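Local coordinates for putative polysaccharide biosynthesis protein with aminopeptidase-like domain (Clostridium acetobutylicum, PDB 3K9T) that may contribute to the biosynthesis of modified polysaccharides, binds one zinc ion per subunit and is not expected to cleave peptides despite its aminopeptidase-like domain, at residues T60-W65 with S231-S236; Y77-K82 with D153-I158; G176-E181 with K215-Y220. All blocks are in the same frame, centred on the assembly; numbering follows the deposited sequence.

Interaction 1: T60-W65 with S231-S236; sequences TKVFDW and SITWLS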
# COMPACT_ATOMS: atom_id res chain seq x y z
N THR A 60 -34.17 -33.54 8.59
CA THR A 60 -33.75 -33.25 7.22
C THR A 60 -32.28 -32.87 7.24
O THR A 60 -31.85 -32.05 8.07
CB THR A 60 -34.56 -32.05 6.61
OG1 THR A 60 -35.95 -32.38 6.63
CG2 THR A 60 -34.12 -31.69 5.15
N LYS A 61 -31.53 -33.50 6.33
CA LYS A 61 -30.11 -33.26 6.19
C LYS A 61 -29.92 -32.03 5.33
O LYS A 61 -30.32 -31.99 4.17
CB LYS A 61 -29.37 -34.49 5.61
CG LYS A 61 -28.58 -35.35 6.65
CD LYS A 61 -27.19 -34.67 7.01
N VAL A 62 -29.30 -31.00 5.91
CA VAL A 62 -29.02 -29.76 5.21
C VAL A 62 -27.50 -29.58 5.19
O VAL A 62 -26.88 -29.15 6.17
CB VAL A 62 -29.86 -28.60 5.81
CG1 VAL A 62 -31.33 -28.80 5.37
CG2 VAL A 62 -29.69 -28.48 7.41
N PHE A 63 -26.91 -29.96 4.06
CA PHE A 63 -25.47 -30.18 3.95
C PHE A 63 -25.05 -31.05 5.15
O PHE A 63 -25.67 -32.07 5.41
CB PHE A 63 -24.68 -28.85 3.84
CG PHE A 63 -25.03 -28.03 2.62
CD1 PHE A 63 -25.08 -28.60 1.35
CD2 PHE A 63 -25.31 -26.68 2.74
CE1 PHE A 63 -25.39 -27.82 0.23
CE2 PHE A 63 -25.61 -25.91 1.61
CZ PHE A 63 -25.66 -26.48 0.37
N ASP A 64 -24.05 -30.62 5.92
CA ASP A 64 -23.52 -31.42 7.02
C ASP A 64 -24.40 -31.38 8.24
O ASP A 64 -24.20 -32.14 9.18
CB ASP A 64 -22.11 -30.96 7.44
CG ASP A 64 -21.38 -31.98 8.27
OD1 ASP A 64 -21.39 -33.17 7.88
OD2 ASP A 64 -20.82 -31.61 9.33
N TRP A 65 -25.40 -30.51 8.23
CA TRP A 65 -26.25 -30.36 9.40
C TRP A 65 -27.53 -31.15 9.29
O TRP A 65 -27.93 -31.58 8.22
CB TRP A 65 -26.57 -28.88 9.63
CG TRP A 65 -25.40 -28.08 10.01
CD1 TRP A 65 -24.27 -27.86 9.26
CD2 TRP A 65 -25.21 -27.37 11.24
NE1 TRP A 65 -23.40 -27.05 9.95
CE2 TRP A 65 -23.95 -26.73 11.17
CE3 TRP A 65 -25.99 -27.18 12.38
CZ2 TRP A 65 -23.46 -25.93 12.19
CZ3 TRP A 65 -25.49 -26.39 13.42
CH2 TRP A 65 -24.24 -25.78 13.31
N SER A 231 -29.79 -20.34 7.69
CA SER A 231 -29.04 -20.04 6.46
C SER A 231 -28.51 -21.29 5.76
O SER A 231 -28.55 -21.39 4.52
CB SER A 231 -27.91 -19.04 6.72
OG SER A 231 -26.96 -19.51 7.64
N ILE A 232 -28.04 -22.27 6.54
CA ILE A 232 -27.58 -23.56 5.97
C ILE A 232 -28.77 -24.26 5.30
O ILE A 232 -28.68 -24.68 4.16
CB ILE A 232 -26.92 -24.48 7.03
CG1 ILE A 232 -25.67 -23.80 7.62
CG2 ILE A 232 -26.52 -25.84 6.41
CD1 ILE A 232 -25.05 -24.53 8.82
N THR A 233 -29.92 -24.31 5.98
CA THR A 233 -31.13 -24.87 5.40
C THR A 233 -31.53 -24.17 4.10
O THR A 233 -31.86 -24.84 3.10
CB THR A 233 -32.29 -24.81 6.37
OG1 THR A 233 -31.93 -25.56 7.55
CG2 THR A 233 -33.59 -25.39 5.73
N TRP A 234 -31.48 -22.85 4.09
CA TRP A 234 -31.86 -22.12 2.92
C TRP A 234 -30.91 -22.40 1.76
O TRP A 234 -31.36 -22.66 0.65
CB TRP A 234 -31.94 -20.62 3.18
CG TRP A 234 -32.43 -19.89 1.99
CD1 TRP A 234 -33.74 -19.70 1.61
CD2 TRP A 234 -31.62 -19.30 0.99
NE1 TRP A 234 -33.79 -19.00 0.43
CE2 TRP A 234 -32.50 -18.76 0.01
CE3 TRP A 234 -30.24 -19.20 0.80
CZ2 TRP A 234 -32.04 -18.10 -1.13
CZ3 TRP A 234 -29.78 -18.53 -0.33
CH2 TRP A 234 -30.68 -17.99 -1.28
N LEU A 235 -29.61 -22.34 2.03
CA LEU A 235 -28.59 -22.61 1.00
C LEU A 235 -28.78 -24.04 0.45
O LEU A 235 -28.66 -24.27 -0.75
CB LEU A 235 -27.16 -22.38 1.54
CG LEU A 235 -26.76 -20.92 1.72
CD1 LEU A 235 -25.47 -20.73 2.52
CD2 LEU A 235 -26.65 -20.25 0.36
N SER A 236 -29.13 -24.98 1.32
CA SER A 236 -29.26 -26.38 0.89
C SER A 236 -30.47 -26.54 -0.02
O SER A 236 -30.54 -27.46 -0.80
CB SER A 236 -29.35 -27.37 2.09
OG SER A 236 -30.63 -27.37 2.71

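Interaction 2: Y77-K82 with D153-I158; sequences YVRNSK and DYEVVI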
# COMPACT_ATOMS: atom_id res chain seq x y z
N TYR A 77 -41.18 -21.80 35.71
CA TYR A 77 -41.02 -21.08 36.98
C TYR A 77 -40.33 -21.91 38.06
O TYR A 77 -40.32 -23.15 37.99
CB TYR A 77 -42.38 -20.57 37.52
CG TYR A 77 -43.50 -21.60 37.60
CD1 TYR A 77 -43.70 -22.38 38.74
CD2 TYR A 77 -44.39 -21.75 36.54
CE1 TYR A 77 -44.74 -23.32 38.79
CE2 TYR A 77 -45.42 -22.66 36.59
CZ TYR A 77 -45.60 -23.44 37.72
OH TYR A 77 -46.65 -24.34 37.73
N VAL A 78 -39.69 -21.19 38.99
CA VAL A 78 -39.16 -21.74 40.23
C VAL A 78 -40.02 -21.09 41.32
O VAL A 78 -40.10 -19.87 41.42
CB VAL A 78 -37.68 -21.39 40.47
CG1 VAL A 78 -37.26 -21.84 41.88
CG2 VAL A 78 -36.77 -22.01 39.38
N ARG A 79 -40.69 -21.91 42.11
CA ARG A 79 -41.62 -21.41 43.12
C ARG A 79 -41.15 -21.84 44.50
O ARG A 79 -40.70 -22.96 44.67
CB ARG A 79 -42.98 -21.99 42.83
CG ARG A 79 -44.10 -21.36 43.58
CD ARG A 79 -45.34 -22.19 43.38
NE ARG A 79 -46.27 -21.61 42.41
CZ ARG A 79 -46.99 -22.32 41.53
NH1 ARG A 79 -46.84 -23.64 41.41
NH2 ARG A 79 -47.83 -21.68 40.71
N ASN A 80 -41.24 -20.95 45.49
CA ASN A 80 -40.83 -21.31 46.86
C ASN A 80 -42.03 -21.88 47.66
O ASN A 80 -43.16 -21.88 47.17
CB ASN A 80 -40.15 -20.13 47.58
CG ASN A 80 -41.11 -18.99 47.91
OD1 ASN A 80 -42.33 -19.17 47.95
ND2 ASN A 80 -40.55 -17.81 48.15
N SER A 81 -41.76 -22.38 48.87
CA SER A 81 -42.80 -23.02 49.73
C SER A 81 -43.90 -22.05 50.12
O SER A 81 -45.04 -22.46 50.32
CB SER A 81 -42.21 -23.57 51.02
OG SER A 81 -40.82 -23.73 50.92
N LYS A 82 -43.54 -20.77 50.23
CA LYS A 82 -44.49 -19.71 50.51
C LYS A 82 -45.39 -19.49 49.27
O LYS A 82 -46.29 -18.67 49.31
CB LYS A 82 -43.76 -18.40 50.88
CG LYS A 82 -42.62 -18.54 51.92
N ASP A 153 -37.34 -25.67 49.81
CA ASP A 153 -37.81 -26.64 48.83
C ASP A 153 -38.55 -25.83 47.79
O ASP A 153 -39.50 -25.09 48.09
CB ASP A 153 -38.73 -27.73 49.42
CG ASP A 153 -37.95 -28.86 50.08
OD1 ASP A 153 -37.06 -29.46 49.42
OD2 ASP A 153 -38.24 -29.15 51.26
N TYR A 154 -38.06 -25.94 46.56
CA TYR A 154 -38.59 -25.18 45.46
C TYR A 154 -39.29 -26.10 44.49
O TYR A 154 -38.79 -27.18 44.20
CB TYR A 154 -37.45 -24.44 44.76
CG TYR A 154 -36.84 -23.29 45.54
CD1 TYR A 154 -37.47 -22.05 45.58
CD2 TYR A 154 -35.64 -23.45 46.23
CE1 TYR A 154 -36.92 -20.99 46.30
CE2 TYR A 154 -35.07 -22.39 46.95
CZ TYR A 154 -35.73 -21.15 46.98
OH TYR A 154 -35.20 -20.09 47.68
N GLU A 155 -40.46 -25.69 44.01
CA GLU A 155 -41.11 -26.34 42.88
C GLU A 155 -40.45 -25.76 41.61
O GLU A 155 -40.38 -24.53 41.45
CB GLU A 155 -42.61 -26.06 42.85
CG GLU A 155 -43.41 -27.04 41.99
CD GLU A 155 -44.86 -26.60 41.74
OE1 GLU A 155 -45.25 -25.51 42.19
OE2 GLU A 155 -45.59 -27.34 41.07
N VAL A 156 -39.96 -26.64 40.76
CA VAL A 156 -39.27 -26.27 39.54
C VAL A 156 -40.05 -26.82 38.36
O VAL A 156 -40.15 -28.03 38.18
CB VAL A 156 -37.86 -26.84 39.52
CG1 VAL A 156 -37.12 -26.42 38.23
CG2 VAL A 156 -37.11 -26.40 40.78
N VAL A 157 -40.59 -25.90 37.56
CA VAL A 157 -41.41 -26.25 36.42
C VAL A 157 -40.90 -25.58 35.14
O VAL A 157 -40.75 -24.35 35.09
CB VAL A 157 -42.88 -25.77 36.64
CG1 VAL A 157 -43.70 -26.01 35.39
CG2 VAL A 157 -43.50 -26.46 37.82
N ILE A 158 -40.58 -26.39 34.14
CA ILE A 158 -40.39 -25.93 32.78
C ILE A 158 -41.36 -26.76 31.93
O ILE A 158 -41.11 -27.94 31.67
CB ILE A 158 -38.95 -26.13 32.22
CG1 ILE A 158 -37.92 -25.35 33.04
CG2 ILE A 158 -38.90 -25.69 30.77
CD1 ILE A 158 -36.44 -25.70 32.68

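Interaction 3: G176-E181 with K215-Y220; sequences GELEEE and KTKYSY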
# COMPACT_ATOMS: atom_id res chain seq x y z
N GLY A 176 -36.69 -7.82 -10.19
CA GLY A 176 -36.25 -6.60 -10.85
C GLY A 176 -36.18 -6.78 -12.35
O GLY A 176 -36.61 -7.81 -12.87
N GLU A 177 -35.66 -5.79 -13.06
CA GLU A 177 -35.47 -5.91 -14.50
C GLU A 177 -34.57 -7.08 -14.76
O GLU A 177 -34.78 -7.77 -15.73
CB GLU A 177 -34.84 -4.66 -15.13
CG GLU A 177 -35.71 -3.40 -15.07
CD GLU A 177 -37.15 -3.67 -15.54
OE1 GLU A 177 -37.33 -3.96 -16.75
OE2 GLU A 177 -38.08 -3.59 -14.69
N LEU A 178 -33.59 -7.28 -13.88
CA LEU A 178 -32.61 -8.35 -14.00
C LEU A 178 -32.75 -9.40 -12.94
O LEU A 178 -33.19 -9.10 -11.83
CB LEU A 178 -31.21 -7.76 -13.88
CG LEU A 178 -30.77 -6.69 -14.88
CD1 LEU A 178 -29.33 -6.43 -14.59
CD2 LEU A 178 -30.96 -7.09 -16.39
N GLU A 179 -32.34 -10.62 -13.26
CA GLU A 179 -32.29 -11.73 -12.32
C GLU A 179 -31.15 -11.60 -11.32
O GLU A 179 -31.14 -12.30 -10.30
CB GLU A 179 -32.07 -13.06 -13.05
CG GLU A 179 -33.28 -13.57 -13.81
CD GLU A 179 -33.08 -14.96 -14.44
OE1 GLU A 179 -32.64 -15.91 -13.73
OE2 GLU A 179 -33.42 -15.10 -15.66
N GLU A 180 -30.16 -10.77 -11.61
CA GLU A 180 -29.07 -10.60 -10.67
C GLU A 180 -29.69 -10.08 -9.40
O GLU A 180 -30.58 -9.24 -9.42
CB GLU A 180 -28.02 -9.67 -11.19
CG GLU A 180 -27.15 -10.33 -12.21
CD GLU A 180 -26.57 -9.35 -13.17
OE1 GLU A 180 -25.69 -8.55 -12.74
OE2 GLU A 180 -27.02 -9.39 -14.34
N GLU A 181 -29.20 -10.60 -8.29
CA GLU A 181 -29.92 -10.53 -7.08
C GLU A 181 -29.07 -9.95 -5.96
O GLU A 181 -27.88 -10.25 -5.85
CB GLU A 181 -30.32 -11.96 -6.75
CG GLU A 181 -31.36 -12.11 -5.73
CD GLU A 181 -31.75 -13.55 -5.55
OE1 GLU A 181 -32.21 -14.20 -6.52
OE2 GLU A 181 -31.63 -14.04 -4.40
N LYS A 215 -39.46 0.53 -8.82
CA LYS A 215 -39.10 -0.27 -9.99
C LYS A 215 -37.57 -0.43 -9.94
O LYS A 215 -36.85 0.50 -10.23
CB LYS A 215 -39.54 0.47 -11.25
CG LYS A 215 -39.23 -0.26 -12.59
CD LYS A 215 -39.66 0.60 -13.81
CE LYS A 215 -39.04 0.11 -15.14
NZ LYS A 215 -39.67 -1.14 -15.64
N THR A 216 -37.08 -1.61 -9.55
CA THR A 216 -35.63 -1.82 -9.37
C THR A 216 -34.99 -2.56 -10.54
O THR A 216 -35.65 -3.32 -11.22
CB THR A 216 -35.32 -2.62 -8.07
OG1 THR A 216 -35.90 -3.94 -8.14
CG2 THR A 216 -35.86 -1.89 -6.86
N LYS A 217 -33.70 -2.29 -10.75
CA LYS A 217 -32.89 -2.96 -11.79
C LYS A 217 -32.59 -4.37 -11.31
O LYS A 217 -32.78 -5.35 -12.04
CB LYS A 217 -31.56 -2.19 -12.03
CG LYS A 217 -30.50 -2.83 -12.99
CD LYS A 217 -29.23 -1.91 -13.09
CE LYS A 217 -27.91 -2.67 -13.42
NZ LYS A 217 -26.82 -1.80 -14.00
N TYR A 218 -32.13 -4.44 -10.08
CA TYR A 218 -31.84 -5.72 -9.48
C TYR A 218 -33.06 -6.36 -8.80
O TYR A 218 -34.05 -5.69 -8.49
CB TYR A 218 -30.70 -5.59 -8.47
CG TYR A 218 -29.37 -5.27 -9.07
CD1 TYR A 218 -28.62 -6.24 -9.72
CD2 TYR A 218 -28.83 -4.00 -8.97
CE1 TYR A 218 -27.38 -5.95 -10.26
CE2 TYR A 218 -27.61 -3.70 -9.51
CZ TYR A 218 -26.88 -4.68 -10.14
OH TYR A 218 -25.65 -4.35 -10.64
N SER A 219 -32.96 -7.67 -8.64
CA SER A 219 -33.91 -8.45 -7.89
C SER A 219 -33.38 -8.45 -6.47
O SER A 219 -32.18 -8.32 -6.27
CB SER A 219 -34.01 -9.88 -8.42
OG SER A 219 -34.69 -9.89 -9.66
N TYR A 220 -34.30 -8.53 -5.51
CA TYR A 220 -33.97 -8.48 -4.11
C TYR A 220 -34.64 -9.63 -3.38
O TYR A 220 -35.82 -9.86 -3.58
CB TYR A 220 -34.40 -7.13 -3.52
CG TYR A 220 -33.54 -6.00 -3.99
CD1 TYR A 220 -33.75 -5.44 -5.25
CD2 TYR A 220 -32.51 -5.49 -3.18
CE1 TYR A 220 -32.97 -4.41 -5.71
CE2 TYR A 220 -31.71 -4.43 -3.62
CZ TYR A 220 -31.93 -3.91 -4.91
OH TYR A 220 -31.16 -2.88 -5.39
O HOH W 1 -38.39 -3.80 -11.89

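Interaction 1: T60-W65 with S231-S236
Ile232 and Trp65 illustrate how an aliphatic tip can use the face of an aromatic ring. The methyl CD1 of Ile232 stands over the five-membered ring of Trp65, 3.3 Å from its centroid and 15° off the normal, a close CH-pi contact. Relative to the whole indole the methyl is displaced toward the rim, and Ile232 CD1 lies 3.2 Å from Trp65 NE1. That nitrogen hydrogen-bonds to the backbone O of Glu367 of the second subunit. A second CH-pi contact joins Ser236 and Phe63: CB of the serine sits over the centre of the phenyl ring, 10° off its normal. CG of Phe63 is turned beside its own backbone N (chi1 -61°), which carries the ring to the helix, where Leu235 CB meets its edge at CE2, 3.9 Å away.

Both aromatic residues are presented by a tight beta hairpin. Val62 and Trp65 pair through two backbone hydrogen bonds across a type II' turn whose corners are Phe63 and Asp64. This hairpin, early in the insert region, rests against helix 229-237 of the aminopeptidase-like part. Asp64 forms salt bridges with Lys372 and Arg373 of the second subunit, so the turn also contributes to the trimer interface.

Methyl groups pack between the rings. Ile232 CG2 lies 3.3 Å from Val62 O, 4.0 Å from Phe63 CD2 and 4.2 Å from Val62 CG2. Of the Val62 methyls, CG1 comes closest to Ser236 OG at 3.1 Å, and CG2 to Thr233 OG1.

No hydrogen bond crosses between the two segments. The helix hydroxyls are satisfied locally instead, Ser236 OG giving its proton to Thr233 O at 2.8 Å and Thr233 OG1 bonding to Ile229 O.

Interaction 2: Y77-K82 with D153-I158
Arg79 and Glu155 form a hydrogen-bonded pair of an antiparallel beta ladder, the central pairing of the four-stranded sheet of the insert region. Strands 70-79 and 153-163 run side by side, with 85-88 and 103-108 flanking them. Backbone bonds in both directions join Arg79 to Glu155 and Tyr77 to Val157, with Val78 and Val156 as the non-hydrogen-bonded pair between.

The arginine side chain runs alongside that of its partner. Its CB lies 3.9 Å from Glu155 O and close to Glu155 CB; CD approaches the carboxylate, 3.5 Å from Glu155 OE1. A bend at chi3 (-102°) turns the guanidinium, NE and CZ passing that oxygen at longer range, so that NH1 reaches Glu155 OE1 at 2.6 Å, a salt bridge that meets OE1 on its syn side, somewhat out of the carboxylate plane. The oxygen lies near the guanidinium plane, whereas the two groups' planes are 33° apart. Tyr77 CE1 sits over one guanidinium face, 3.3 Å above the plane and offset toward the rim of the group.

The Tyr77 ring also meets Val157, whose CB lies over one face, 3.8 Å from the centroid, and Lys85 makes a cation-pi contact with it. On the opposite face of the sheet, Val78 packs against Phe139, as does Val156. Tyr154 sends its OH to Cys150 O, and Val78 CG1 comes obliquely to the tyrosine ring, 3.7 Å from CD1.

Interaction 3: G176-E181 with K215-Y220
Ser219 OG is held by three groups. It accepts a nearly straight hydrogen bond from Gly176 N (2.9 Å, 177° at the hydrogen), donates to Leu178 O at 2.8 Å, and hydrogen-bonds Tyr173 OH. With OG turned beside its own backbone N (chi1 -72°), the hydroxyl of this buried residue bridges Gly176 N and Leu178 O, two residues apart in the turn. Backbone bonds continue the grip: Glu177 N to Thr216 O, Leu178 N to Lys217 O, and Ser219 N to Glu180 O at 3.0 Å. That last oxygen also lies at the edge of the Tyr218 ring, 3.6 Å from CD1.

Toward solvent, Lys215 bends at its end to bring NZ 3.1 Å from Glu177 OE2, a weak salt bridge, and a water lies between Glu177 OE2 and Thr216 O. The backbone nitrogens of Lys217 and Tyr218 bond to the Glu354 carboxylate on helix 336-355.

Glu181 and Ser219 form a parallel bridge, with Glu181 CA 3.3 Å from Ser219 O. Here strands 181-187 and 219-225 set out side by side, joined through helix 194-211: a beta-alpha-beta crossover in the mixed sheet of the aminopeptidase-like fold.

The three contacts show chemistry changing with place in the fold. Interaction 1 is buried and lacks direct hydrogen bonds; it seats the insert's first hairpin on a helix of the aminopeptidase-like part, beside a second subunit. Interaction 2 lies wholly within the insert, about 40 Å between centres from interaction 1, and combines a regular antiparallel ladder with a salt bridge on its more exposed face. Interaction 3, partly buried, relies mainly on backbone polar groups and one serine where parallel strands begin, with a weak salt bridge outside. Strand 219-225, which starts in interaction 3, leads directly into helix 229-237 of interaction 1, whereas interactions 2 and 3 lie on opposite sides of the chain's centre. None adjoins the zinc site.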